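Local coordinates for tailspike protein (Acinetobacter phage vB_ApiP_P1, PDB 6E1R), which probably binds and hydrolyses the capsular polysaccharide of its Acinetobacter baumannii host, acting as a trimeric tailspike at the receptor-binding end of the phage tail, at residues V22-L27 / V35-Y40; K235-L240 / T274-F279; E290-C295 / G306-N311; V449-L454 / M543-T548; L489-V494 / W521-S526. All coordinates share one frame; numbering follows the deposited sequence.

Contact 1: residues V22-L27 / V35-Y40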
# COMPACT_ATOMS: atom_id res chain seq x y z
N VAL A 22 33.02 40.73 17.45
CA VAL A 22 33.92 41.86 17.23
C VAL A 22 34.87 42.03 18.41
O VAL A 22 36.03 42.43 18.23
CB VAL A 22 33.12 43.14 16.97
CG1 VAL A 22 34.03 44.27 16.52
CG2 VAL A 22 32.03 42.89 15.94
N GLU A 23 34.42 41.72 19.62
CA GLU A 23 35.29 41.79 20.78
C GLU A 23 36.26 40.61 20.85
O GLU A 23 37.29 40.71 21.52
CB GLU A 23 34.47 41.86 22.07
CG GLU A 23 35.27 42.32 23.29
CD GLU A 23 34.42 42.50 24.53
OE1 GLU A 23 33.24 42.88 24.39
OE2 GLU A 23 34.93 42.25 25.64
N LEU A 24 35.96 39.51 20.15
CA LEU A 24 36.86 38.37 20.17
C LEU A 24 38.03 38.56 19.21
O LEU A 24 39.17 38.23 19.54
CB LEU A 24 36.10 37.09 19.81
CG LEU A 24 36.92 35.80 19.87
CD1 LEU A 24 37.26 35.45 21.31
CD2 LEU A 24 36.19 34.65 19.19
N GLU A 25 37.76 39.09 18.01
CA GLU A 25 38.81 39.24 17.01
C GLU A 25 39.84 40.28 17.44
O GLU A 25 41.04 40.10 17.20
CB GLU A 25 38.19 39.59 15.66
CG GLU A 25 37.19 40.74 15.69
CD GLU A 25 36.47 40.92 14.37
OE1 GLU A 25 36.77 40.17 13.42
OE2 GLU A 25 35.61 41.82 14.28
N GLY A 26 39.39 41.37 18.07
CA GLY A 26 40.32 42.36 18.59
C GLY A 26 41.04 41.95 19.86
O GLY A 26 42.03 42.60 20.23
N LEU A 27 40.57 40.91 20.54
CA LEU A 27 41.17 40.47 21.79
C LEU A 27 42.38 39.58 21.51
O LEU A 27 42.31 38.65 20.69
CB LEU A 27 40.13 39.75 22.65
CG LEU A 27 40.51 39.29 24.06
CD1 LEU A 27 39.32 39.44 24.99
CD2 LEU A 27 40.97 37.86 24.05
N VAL A 35 38.46 31.29 26.39
CA VAL A 35 37.58 32.42 26.66
C VAL A 35 36.14 31.97 26.44
O VAL A 35 35.86 31.01 25.72
CB VAL A 35 37.93 33.64 25.77
CG1 VAL A 35 37.52 33.37 24.32
CG2 VAL A 35 37.29 34.92 26.29
N LEU A 36 35.21 32.68 27.08
CA LEU A 36 33.78 32.42 26.97
C LEU A 36 33.13 33.55 26.18
O LEU A 36 33.19 34.71 26.59
CB LEU A 36 33.14 32.28 28.35
CG LEU A 36 31.60 32.32 28.41
CD1 LEU A 36 30.98 31.22 27.57
CD2 LEU A 36 31.12 32.23 29.84
N MSE A 37 32.51 33.20 25.06
CA MSE A 37 31.76 34.18 24.28
C MSE A 37 30.27 33.96 24.46
O MSE A 37 29.76 32.86 24.23
CB MSE A 37 32.14 34.11 22.80
CG MSE A 37 31.58 35.26 21.98
SE MSE A 37 32.18 35.27 20.13
CE MSE A 37 31.12 33.77 19.46
N THR A 38 29.56 35.01 24.88
CA THR A 38 28.12 34.95 25.10
C THR A 38 27.45 35.64 23.91
O THR A 38 27.17 36.84 23.94
CB THR A 38 27.73 35.61 26.42
OG1 THR A 38 28.11 36.99 26.40
CG2 THR A 38 28.43 34.91 27.58
N GLY A 39 27.20 34.86 22.86
CA GLY A 39 26.56 35.39 21.67
C GLY A 39 27.52 35.92 20.62
O GLY A 39 28.55 36.51 20.94
N TYR A 40 27.17 35.70 19.35
CA TYR A 40 28.00 36.18 18.25
C TYR A 40 27.99 37.70 18.17
O TYR A 40 29.00 38.31 17.79
CB TYR A 40 27.52 35.56 16.94
CG TYR A 40 28.51 35.61 15.79
CD1 TYR A 40 28.71 36.77 15.06
CD2 TYR A 40 29.24 34.48 15.43
CE1 TYR A 40 29.61 36.81 14.01
CE2 TYR A 40 30.14 34.51 14.39
CZ TYR A 40 30.32 35.68 13.68
OH TYR A 40 31.22 35.71 12.63

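Contact 2: residues K235-L240 / T274-F279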
# COMPACT_ATOMS: atom_id res chain seq x y z
N LYS A 235 0.99 27.38 -5.46
CA LYS A 235 1.10 26.02 -5.97
C LYS A 235 2.06 25.26 -5.08
O LYS A 235 3.13 25.77 -4.73
CB LYS A 235 1.58 26.01 -7.43
CG LYS A 235 1.75 24.61 -8.00
CD LYS A 235 2.13 24.64 -9.47
CE LYS A 235 0.99 25.20 -10.31
NZ LYS A 235 1.33 25.25 -11.76
N ALA A 236 1.68 24.04 -4.71
CA ALA A 236 2.49 23.26 -3.78
C ALA A 236 3.82 22.86 -4.42
O ALA A 236 4.89 23.16 -3.89
CB ALA A 236 1.72 22.03 -3.31
N ILE A 237 3.76 22.17 -5.56
CA ILE A 237 4.95 21.61 -6.19
C ILE A 237 4.89 21.83 -7.69
O ILE A 237 3.84 21.63 -8.32
CB ILE A 237 5.10 20.11 -5.86
CG1 ILE A 237 5.33 19.92 -4.35
CG2 ILE A 237 6.24 19.48 -6.65
CD1 ILE A 237 5.35 18.48 -3.92
N ARG A 238 6.01 22.24 -8.27
CA ARG A 238 6.19 22.33 -9.72
C ARG A 238 7.59 21.80 -10.03
O ARG A 238 8.58 22.49 -9.80
CB ARG A 238 6.07 23.75 -10.25
CG ARG A 238 6.10 23.77 -11.78
CD ARG A 238 6.48 25.13 -12.35
NE ARG A 238 5.41 26.12 -12.38
CZ ARG A 238 5.62 27.39 -12.73
NH1 ARG A 238 6.84 27.79 -13.05
NH2 ARG A 238 4.61 28.25 -12.76
N SER A 239 7.66 20.58 -10.55
CA SER A 239 8.93 19.96 -10.90
C SER A 239 9.00 19.90 -12.43
O SER A 239 8.35 19.06 -13.05
CB SER A 239 9.07 18.58 -10.27
OG SER A 239 8.92 18.65 -8.87
N LEU A 240 9.79 20.79 -13.02
CA LEU A 240 9.97 20.83 -14.46
C LEU A 240 11.37 20.34 -14.80
O LEU A 240 12.36 20.86 -14.28
CB LEU A 240 9.76 22.25 -15.00
CG LEU A 240 8.41 22.89 -14.67
CD1 LEU A 240 8.23 24.19 -15.44
CD2 LEU A 240 7.26 21.93 -14.93
N THR A 274 8.36 9.70 -13.39
CA THR A 274 7.83 8.41 -12.96
C THR A 274 7.75 8.32 -11.44
O THR A 274 8.54 8.92 -10.72
CB THR A 274 8.70 7.26 -13.49
OG1 THR A 274 10.05 7.44 -13.04
CG2 THR A 274 8.68 7.24 -15.01
N GLN A 275 6.77 7.54 -10.98
CA GLN A 275 6.65 7.10 -9.59
C GLN A 275 6.47 8.29 -8.64
O GLN A 275 7.36 8.68 -7.88
CB GLN A 275 7.87 6.25 -9.20
CG GLN A 275 7.98 4.95 -9.98
CD GLN A 275 6.91 3.94 -9.59
OE1 GLN A 275 6.63 3.75 -8.41
NE2 GLN A 275 6.32 3.29 -10.59
N TRP A 276 5.27 8.85 -8.70
CA TRP A 276 4.78 9.82 -7.72
C TRP A 276 3.60 9.16 -7.00
O TRP A 276 2.54 8.97 -7.59
CB TRP A 276 4.34 11.12 -8.39
CG TRP A 276 5.44 11.98 -8.93
CD1 TRP A 276 6.36 11.65 -9.88
CD2 TRP A 276 5.72 13.34 -8.57
NE1 TRP A 276 7.20 12.71 -10.13
CE2 TRP A 276 6.83 13.76 -9.34
CE3 TRP A 276 5.15 14.25 -7.66
CZ2 TRP A 276 7.37 15.04 -9.23
CZ3 TRP A 276 5.69 15.52 -7.56
CH2 TRP A 276 6.79 15.90 -8.34
N HIS A 277 3.80 8.81 -5.73
CA HIS A 277 2.78 8.10 -4.97
C HIS A 277 2.48 8.84 -3.68
O HIS A 277 3.31 9.59 -3.16
CB HIS A 277 3.22 6.66 -4.66
CG HIS A 277 3.52 5.85 -5.88
ND1 HIS A 277 2.58 5.62 -6.87
CD2 HIS A 277 4.65 5.22 -6.28
CE1 HIS A 277 3.12 4.89 -7.82
NE2 HIS A 277 4.38 4.63 -7.49
N PHE A 278 1.27 8.63 -3.16
CA PHE A 278 0.74 9.38 -2.02
C PHE A 278 0.13 8.40 -1.02
O PHE A 278 -0.93 7.82 -1.28
CB PHE A 278 -0.30 10.40 -2.47
CG PHE A 278 0.22 11.39 -3.48
CD1 PHE A 278 0.23 11.09 -4.83
CD2 PHE A 278 0.71 12.62 -3.07
CE1 PHE A 278 0.71 12.00 -5.76
CE2 PHE A 278 1.19 13.53 -3.99
CZ PHE A 278 1.20 13.22 -5.33
N PHE A 279 0.80 8.22 0.12
CA PHE A 279 0.33 7.32 1.17
C PHE A 279 -0.37 8.15 2.25
O PHE A 279 0.27 8.94 2.95
CB PHE A 279 1.50 6.53 1.77
CG PHE A 279 2.07 5.50 0.84
CD1 PHE A 279 3.05 5.85 -0.08
CD2 PHE A 279 1.64 4.19 0.89
CE1 PHE A 279 3.58 4.90 -0.94
CE2 PHE A 279 2.17 3.23 0.04
CZ PHE A 279 3.14 3.59 -0.87

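Contact 3: residues E290-C295 / G306-N311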
# COMPACT_ATOMS: atom_id res chain seq x y z
N GLU A 290 -7.96 24.16 -12.65
CA GLU A 290 -8.03 23.10 -13.64
C GLU A 290 -8.06 21.72 -12.99
O GLU A 290 -9.01 20.97 -13.20
CB GLU A 290 -6.85 23.20 -14.62
CG GLU A 290 -6.82 24.50 -15.42
CD GLU A 290 -5.71 24.50 -16.44
OE1 GLU A 290 -5.29 23.40 -16.85
OE2 GLU A 290 -5.24 25.60 -16.83
N ALA A 291 -7.05 21.38 -12.19
CA ALA A 291 -7.00 20.09 -11.53
C ALA A 291 -6.16 20.21 -10.26
O ALA A 291 -5.49 21.21 -10.03
CB ALA A 291 -6.42 19.01 -12.45
N LEU A 292 -6.23 19.17 -9.43
CA LEU A 292 -5.34 19.11 -8.27
C LEU A 292 -3.95 18.64 -8.67
O LEU A 292 -2.95 19.12 -8.13
CB LEU A 292 -5.93 18.20 -7.19
CG LEU A 292 -7.29 18.58 -6.62
CD1 LEU A 292 -7.68 17.62 -5.51
CD2 LEU A 292 -7.28 20.02 -6.11
N ILE A 293 -3.87 17.69 -9.60
CA ILE A 293 -2.61 17.15 -10.09
C ILE A 293 -2.66 17.18 -11.61
O ILE A 293 -3.41 16.42 -12.23
CB ILE A 293 -2.36 15.73 -9.59
CG1 ILE A 293 -2.36 15.69 -8.06
CG2 ILE A 293 -1.04 15.20 -10.13
CD1 ILE A 293 -2.23 14.30 -7.49
N LYS A 294 -1.86 18.06 -12.22
CA LYS A 294 -1.70 18.14 -13.67
C LYS A 294 -0.28 17.71 -13.99
O LYS A 294 0.68 18.40 -13.62
CB LYS A 294 -1.98 19.54 -14.20
CG LYS A 294 -1.73 19.66 -15.69
CD LYS A 294 -1.62 21.10 -16.15
CE LYS A 294 -2.94 21.81 -16.03
NZ LYS A 294 -2.87 23.19 -16.61
N CYS A 295 -0.13 16.59 -14.68
CA CYS A 295 1.19 16.02 -14.90
C CYS A 295 1.31 15.41 -16.29
O CYS A 295 0.37 14.77 -16.78
CB CYS A 295 1.50 14.95 -13.84
SG CYS A 295 0.39 13.52 -13.88
N GLY A 306 -6.18 7.99 2.43
CA GLY A 306 -6.13 9.43 2.53
C GLY A 306 -7.45 10.06 2.17
O GLY A 306 -8.49 9.39 2.10
N TYR A 307 -7.41 11.37 1.92
CA TYR A 307 -8.60 12.16 1.63
C TYR A 307 -8.39 12.97 0.36
O TYR A 307 -7.31 13.54 0.14
CB TYR A 307 -8.95 13.12 2.77
CG TYR A 307 -9.36 12.45 4.06
CD1 TYR A 307 -8.40 11.90 4.90
CD2 TYR A 307 -10.69 12.40 4.45
CE1 TYR A 307 -8.76 11.30 6.09
CE2 TYR A 307 -11.06 11.80 5.64
CZ TYR A 307 -10.09 11.25 6.45
OH TYR A 307 -10.45 10.65 7.63
N ILE A 308 -9.42 13.01 -0.49
CA ILE A 308 -9.50 13.96 -1.59
C ILE A 308 -10.91 14.52 -1.58
O ILE A 308 -11.83 13.92 -2.15
CB ILE A 308 -9.16 13.32 -2.95
CG1 ILE A 308 -7.78 12.65 -2.91
CG2 ILE A 308 -9.20 14.36 -4.05
CD1 ILE A 308 -7.38 11.99 -4.21
N GLU A 309 -11.11 15.65 -0.91
CA GLU A 309 -12.46 16.15 -0.67
C GLU A 309 -12.45 17.67 -0.66
O GLU A 309 -11.40 18.31 -0.75
CB GLU A 309 -13.02 15.60 0.65
CG GLU A 309 -12.19 15.92 1.88
CD GLU A 309 -12.83 15.40 3.15
OE1 GLU A 309 -13.78 14.59 3.06
OE2 GLU A 309 -12.37 15.78 4.25
N ALA A 310 -13.65 18.25 -0.56
CA ALA A 310 -13.84 19.69 -0.36
C ALA A 310 -13.18 20.52 -1.45
O ALA A 310 -12.69 21.62 -1.18
CB ALA A 310 -13.34 20.12 1.03
N ASN A 311 -13.16 20.02 -2.68
CA ASN A 311 -12.62 20.77 -3.80
C ASN A 311 -13.73 21.09 -4.79
O ASN A 311 -13.70 20.65 -5.95
CB ASN A 311 -11.49 19.99 -4.48
CG ASN A 311 -10.43 19.54 -3.49
OD1 ASN A 311 -9.91 20.35 -2.72
ND2 ASN A 311 -10.12 18.25 -3.50

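Contact 4: residues V449-L454 / M543-T548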
# COMPACT_ATOMS: atom_id res chain seq x y z
N VAL A 449 -26.09 -13.52 -49.80
CA VAL A 449 -25.17 -12.60 -49.14
C VAL A 449 -24.48 -13.34 -48.00
O VAL A 449 -25.15 -14.02 -47.22
CB VAL A 449 -25.89 -11.35 -48.61
CG1 VAL A 449 -24.91 -10.45 -47.87
CG2 VAL A 449 -26.56 -10.59 -49.75
N GLY A 450 -23.16 -13.21 -47.92
CA GLY A 450 -22.43 -13.81 -46.82
C GLY A 450 -22.69 -13.09 -45.51
O GLY A 450 -22.81 -11.86 -45.46
N VAL A 451 -22.79 -13.86 -44.43
CA VAL A 451 -23.10 -13.33 -43.10
C VAL A 451 -21.88 -13.37 -42.19
O VAL A 451 -21.55 -12.38 -41.54
CB VAL A 451 -24.29 -14.09 -42.47
CG1 VAL A 451 -24.49 -13.66 -41.03
CG2 VAL A 451 -25.55 -13.85 -43.28
N ALA A 452 -21.19 -14.51 -42.13
CA ALA A 452 -20.04 -14.65 -41.25
C ALA A 452 -19.16 -15.78 -41.75
O ALA A 452 -19.58 -16.62 -42.55
CB ALA A 452 -20.47 -14.91 -39.80
N SER A 453 -17.92 -15.78 -41.27
CA SER A 453 -16.97 -16.84 -41.56
C SER A 453 -16.94 -17.84 -40.42
O SER A 453 -16.92 -17.46 -39.25
CB SER A 453 -15.56 -16.27 -41.79
OG SER A 453 -15.54 -15.40 -42.91
N LEU A 454 -16.94 -19.13 -40.77
CA LEU A 454 -16.94 -20.21 -39.80
C LEU A 454 -15.56 -20.85 -39.74
O LEU A 454 -14.90 -21.01 -40.77
CB LEU A 454 -18.00 -21.26 -40.15
CG LEU A 454 -19.43 -20.73 -40.30
CD1 LEU A 454 -20.39 -21.85 -40.64
CD2 LEU A 454 -19.86 -20.00 -39.03
N MSE A 543 -28.17 -9.72 -39.39
CA MSE A 543 -28.18 -10.99 -38.67
C MSE A 543 -27.41 -10.91 -37.36
O MSE A 543 -26.48 -10.11 -37.21
CB MSE A 543 -27.59 -12.11 -39.53
CG MSE A 543 -28.53 -12.69 -40.58
SE MSE A 543 -28.97 -11.44 -42.01
CE MSE A 543 -29.58 -12.72 -43.34
N GLU A 544 -27.81 -11.75 -36.40
CA GLU A 544 -27.10 -11.92 -35.14
C GLU A 544 -26.91 -13.41 -34.91
O GLU A 544 -27.90 -14.14 -34.80
CB GLU A 544 -27.85 -11.27 -33.98
CG GLU A 544 -27.86 -9.76 -34.01
CD GLU A 544 -28.69 -9.14 -32.91
OE1 GLU A 544 -29.91 -9.42 -32.84
OE2 GLU A 544 -28.13 -8.37 -32.10
N VAL A 545 -25.66 -13.85 -34.84
CA VAL A 545 -25.33 -15.27 -34.76
C VAL A 545 -24.82 -15.58 -33.36
O VAL A 545 -24.01 -14.83 -32.81
CB VAL A 545 -24.30 -15.67 -35.83
CG1 VAL A 545 -24.04 -17.17 -35.80
CG2 VAL A 545 -24.76 -15.23 -37.21
N PHE A 546 -25.30 -16.69 -32.80
CA PHE A 546 -24.88 -17.18 -31.49
C PHE A 546 -24.40 -18.61 -31.68
O PHE A 546 -25.19 -19.50 -32.01
CB PHE A 546 -26.02 -17.12 -30.47
CG PHE A 546 -26.65 -15.76 -30.33
CD1 PHE A 546 -27.61 -15.33 -31.22
CD2 PHE A 546 -26.29 -14.93 -29.28
CE1 PHE A 546 -28.19 -14.08 -31.09
CE2 PHE A 546 -26.87 -13.68 -29.14
CZ PHE A 546 -27.82 -13.25 -30.05
N THR A 547 -23.10 -18.84 -31.48
CA THR A 547 -22.50 -20.13 -31.77
C THR A 547 -22.30 -20.94 -30.50
O THR A 547 -22.19 -20.40 -29.40
CB THR A 547 -21.16 -19.96 -32.49
OG1 THR A 547 -20.15 -19.60 -31.54
CG2 THR A 547 -21.25 -18.88 -33.55
N THR A 548 -22.27 -22.26 -30.67
CA THR A 548 -22.04 -23.20 -29.58
C THR A 548 -21.22 -24.36 -30.11
O THR A 548 -21.46 -24.84 -31.23
CB THR A 548 -23.36 -23.72 -28.99
OG1 THR A 548 -24.18 -22.61 -28.59
CG2 THR A 548 -23.11 -24.60 -27.78

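Contact 5: residues L489-V494 / W521-S526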
# COMPACT_ATOMS: atom_id res chain seq x y z
N LEU A 489 -29.17 -23.93 -36.62
CA LEU A 489 -28.36 -24.59 -37.64
C LEU A 489 -27.28 -25.44 -36.99
O LEU A 489 -26.60 -24.98 -36.06
CB LEU A 489 -27.73 -23.57 -38.58
CG LEU A 489 -28.67 -22.55 -39.23
CD1 LEU A 489 -27.88 -21.51 -40.01
CD2 LEU A 489 -29.69 -23.24 -40.12
N LEU A 490 -27.12 -26.66 -37.48
CA LEU A 490 -25.98 -27.51 -37.15
C LEU A 490 -25.00 -27.47 -38.31
O LEU A 490 -25.38 -27.73 -39.45
CB LEU A 490 -26.42 -28.95 -36.88
CG LEU A 490 -26.95 -29.29 -35.49
CD1 LEU A 490 -27.20 -30.78 -35.37
CD2 LEU A 490 -25.98 -28.82 -34.41
N VAL A 491 -23.74 -27.15 -38.02
CA VAL A 491 -22.73 -27.01 -39.06
C VAL A 491 -21.50 -27.82 -38.68
O VAL A 491 -21.17 -28.00 -37.50
CB VAL A 491 -22.35 -25.54 -39.30
CG1 VAL A 491 -23.55 -24.76 -39.82
CG2 VAL A 491 -21.81 -24.90 -38.02
N THR A 492 -20.82 -28.33 -39.71
CA THR A 492 -19.53 -28.99 -39.58
C THR A 492 -18.95 -29.11 -40.98
O THR A 492 -19.66 -29.00 -41.98
CB THR A 492 -19.64 -30.37 -38.92
OG1 THR A 492 -18.33 -30.92 -38.74
CG2 THR A 492 -20.47 -31.31 -39.78
N SER A 493 -17.64 -29.34 -41.04
CA SER A 493 -16.94 -29.42 -42.32
C SER A 493 -15.92 -30.55 -42.28
O SER A 493 -15.37 -30.87 -41.22
CB SER A 493 -16.24 -28.10 -42.67
OG SER A 493 -15.21 -27.81 -41.75
N VAL A 494 -15.68 -31.14 -43.44
CA VAL A 494 -14.63 -32.15 -43.62
C VAL A 494 -13.90 -31.77 -44.91
O VAL A 494 -14.29 -32.18 -46.00
CB VAL A 494 -15.18 -33.58 -43.70
CG1 VAL A 494 -14.04 -34.57 -43.84
CG2 VAL A 494 -16.02 -33.90 -42.47
N TRP A 521 -30.01 -21.21 -45.65
CA TRP A 521 -28.63 -21.12 -45.20
C TRP A 521 -27.75 -22.19 -45.84
O TRP A 521 -28.17 -23.34 -45.99
CB TRP A 521 -28.57 -21.22 -43.67
CG TRP A 521 -29.36 -20.15 -43.02
CD1 TRP A 521 -30.67 -20.22 -42.61
CD2 TRP A 521 -28.92 -18.82 -42.72
NE1 TRP A 521 -31.06 -19.02 -42.07
CE2 TRP A 521 -30.01 -18.15 -42.12
CE3 TRP A 521 -27.72 -18.14 -42.89
CZ2 TRP A 521 -29.92 -16.82 -41.70
CZ3 TRP A 521 -27.63 -16.83 -42.47
CH2 TRP A 521 -28.72 -16.18 -41.89
N SER A 522 -26.54 -21.79 -46.21
CA SER A 522 -25.57 -22.68 -46.82
C SER A 522 -24.17 -22.24 -46.39
O SER A 522 -24.00 -21.23 -45.71
CB SER A 522 -25.68 -22.67 -48.35
OG SER A 522 -25.43 -21.37 -48.87
N ILE A 523 -23.18 -23.03 -46.78
CA ILE A 523 -21.77 -22.73 -46.53
C ILE A 523 -21.02 -22.93 -47.84
O ILE A 523 -21.09 -24.01 -48.44
CB ILE A 523 -21.17 -23.62 -45.42
CG1 ILE A 523 -21.98 -23.49 -44.13
CG2 ILE A 523 -19.72 -23.24 -45.18
CD1 ILE A 523 -21.51 -24.40 -43.02
N ASN A 524 -20.32 -21.89 -48.29
CA ASN A 524 -19.62 -21.94 -49.57
C ASN A 524 -18.23 -22.54 -49.36
O ASN A 524 -17.88 -23.01 -48.28
CB ASN A 524 -19.57 -20.56 -50.21
CG ASN A 524 -18.86 -19.52 -49.35
OD1 ASN A 524 -18.17 -19.86 -48.38
ND2 ASN A 524 -19.02 -18.26 -49.71
N SER A 525 -17.41 -22.51 -50.42
CA SER A 525 -16.07 -23.09 -50.34
C SER A 525 -15.14 -22.29 -49.43
O SER A 525 -14.13 -22.84 -48.98
CB SER A 525 -15.46 -23.19 -51.74
OG SER A 525 -15.46 -21.93 -52.39
N SER A 526 -15.46 -21.03 -49.16
CA SER A 526 -14.66 -20.20 -48.27
C SER A 526 -15.12 -20.28 -46.81
O SER A 526 -14.75 -19.41 -46.01
CB SER A 526 -14.68 -18.74 -48.74
OG SER A 526 -14.10 -18.63 -50.03

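Contact 1: residues V22-L27 / V35-Y40
Leu24 and Met37 mark the closest approach of the two backbones, their CA atoms 7.8 Å apart, where the short helix carrying Leu24 lies against one face of the strand that ends at Met37. No hydrogen bond crosses between 22-27 and 35-40, so the contact is held by side chains, and it illustrates how one branched residue can seat a helix on a sheet. Leu24 is directed at the strand, and its two methyls divide the work. Leu24 CD1 meets Val35 CG1 at 3.7 Å, the two side chains crossing at a slant. Leu24 CD2 comes to 4.2 Å from SE of Met37, a selenomethionine, and here the side chains cross nearly at right angles. The Val35 methyl that makes the touch, CG1, is the one held between backbone N and carbonyl carbon (chi1 71°). Met37 leaves the strand extended and bends only at its last torsion (chi3 73°), which turns CE aside and presents the selenium to Leu24. Leu36, between these two strand residues, points to the other face of the sheet, where it packs on His50 of the second subunit. On the helix side, the backbone bond from Leu27 N to Leu24 O (3.2 Å) closes the turn just beyond the touching leucine. Phe51 of strand 49-53 touches Leu24, Val35 and Met37 alike, and Ile67 of strand 66-67 also packs on Leu24. The unit is a beta-alpha-beta crossover: strand 16-18, helix 21-25 and strand 34-37, whose two strands lie side by side and parallel in a small mixed sheet with the helix on one face.

Contact 2: residues K235-L240 / T274-F279
Trp276 reaches Ile237 and Ser239 across the interior of a parallel beta-helix, the central fold of this tailspike, from one wall of the solenoid to another. The span is wide, with the CA atoms of Ser239 and Trp276 11.4 Å apart, and the indole bridges much of it. Its apolar contact is made by the rim of the six-membered ring: Trp276 CH2 lies 4.0 Å from Ile237 CG2, which approaches at the edge, near the ring plane. This methyl is the Ile237 branch opposite the backbone N, while CG1 (chi1 -64°) stands beside that N. A polar atom also meets the edge without bonding to it, Ser239 OG being 3.5 Å from Trp276 CH2.

The hydrogen bonds of these groups go to other coils. Ser239 OG is bonded to Ala210 O and Trp276 NE1 to Pro248 O, so both polar ends are satisfied inside the core, and Trp269 stacks on the indole. Facing a neighbouring subunit, Gln275 OE1 accepts from Gly306 N of the third subunit and from His277 NE2 at 2.6 Å. Gln275 OE1 lies close to the His277 ring plane, but NE2 approaches it from well above the carbonyl plane, 56° out of it.

Contact 3: residues E290-C295 / G306-N311
Asn311 ND2, the amide nitrogen beside Leu292, donates to Pro342 O and, more weakly, to Leu283 O, while OD1 of the same side chain accepts from Asn286 N. With three backbone partners the amide is fixed in its rotation, and its buried polar atoms are satisfied in spite of the apolar neighbour. Leu292 is that neighbour. It sits where the chain turns a corner and projects toward the segment 306-311, crossing the asparagine at a slant so that its methyl CD2 lies 4.1 Å from Asn311 CG. The other methyl, CD1, borders the amide too and extends to Ile308 CG2 at 3.9 Å. Leu292 and Ile308 run alongside each other in opposite directions, one reaching in from the corner, the other from strand 306-309. Ile308 offers CG2 because its CG1 stands opposite the carbonyl carbon (chi1 -55°), directing the longer branch elsewhere, and the same residue packs on Val317 and Ile337.

The backbone bends sharply between the two touching residues of 306-311. Ala310 takes up positive backbone angles (phi 57°), and the chain after strand 306-309 curls so that Asn311 faces back toward Leu292. The principle at work is that of the parallel beta-helix: aliphatic side chains from a corner and from a strand meet in the interior of a coil, while a buried asparagine in the turn after the strand ties its own coil to those before and after it.

Contact 4: residues V449-L454 / M543-T548
Val451 stands almost at right angles to Met543, a selenomethionine, and more obliquely to Val545; these three side chains make the contact between 449-454 and 543-548. Both methyls of the valine take part. CG1, opposite the backbone N (chi1 173°), enters between the two partners, lying 3.8 Å from Met543 CB and 4.1 Å from Val545 CG2. CG2 runs along the selenomethionine instead, with Met543 CG at 4.2 Å and the terminal methyl CE at the same distance. Met543 can meet the valine at both its beginning and its end because its chain folds at the second torsion (chi2 68°), so that CB, CG and the terminal CE all come beside Val451. Val545, two residues on along the strand, presents its CG2 to the same side.

No hydrogen bond joins the two strands, whose CA atoms approach to 7.1 Å at Val451 and Met543. Each is bonded within its own sheet. Val451 and Ala452 both pair with Leu529, and the helical psi of Val451 (-49°) agrees with a classic beta bulge, an irregularity that lets two successive side chains incline toward the opposing sheet. Met543 and Val545 also pack on Val470 of strand 465-474. Apolar side chains meeting face to face between two antiparallel sheets, with no backbone bonds across, are the mark of a beta-sandwich, here the C-terminal domain of the chain.

Contact 5: residues L489-V494 / W521-S526
Leu489 lays its methyl CD1 over one face of the Trp521 indole, a CH-pi contact in which the carbon is 4.0 Å from the centroid of the five-membered ring and 25° off its normal. The nearest ring atom is Trp521 CG, 3.6 Å from Leu489 CD1, so the methyl sits toward the root of the indole. Leu489 CD2 adds a contact of 4.0 Å with Trp521 CD1. Leucine and indole cross at about a right angle, and the near-perpendicular ring torsion (chi2 93°) turns the flat face to the leucine.

Two residues along each strand, the pattern recurs without an aromatic. Val491 CG1 meets Ile523 CD1 at 3.8 Å, again with crossed side chains. The isoleucine arrives extended, its chi2 of 176° carrying CD1 across the interface. The register explains the repetition: Leu489 faces Trp521 and Val491 faces Ile523, with CA separations of 8.3 Å and 8.7 Å, and the residues between, Leu490 and Ser522, are directed elsewhere.

Farther out, Tyr487 meets the indole edge-to-face and is likely to limit its movement, while Val470 and Ile500 also touch it. Thr492 OG1 is hydrogen-bonded to Tyr464 O and to Ser484 OG of the third subunit. The two segments belong to different layers of the C-terminal beta-sandwich: strand 484-494 runs between 465-474 and 497-507 in the five-stranded sheet, whereas strand 519-523 borders the facing sheet beside 528-533.

In the fold
The contacts follow the chain from one end of an elongated subunit to the other. Contact 1 lies in the small domain opening this N-terminally truncated chain, and its centre is about 99 Å from that of contact 4. Contacts 2 and 3 occupy the middle, in the beta-helix; their centres are about 12 Å apart, and they touch where Phe278 CE1 packs on Ile293 CD1 at 4.1 Å. Contacts 4 and 5 share the two sheets of the C-terminal sandwich. Contact 5 is nested within the loop that contact 4 closes, and Trp521 and Ile523 join them in one core. Each domain thus has its own interior, while other subunits approach all three parts of this trimer.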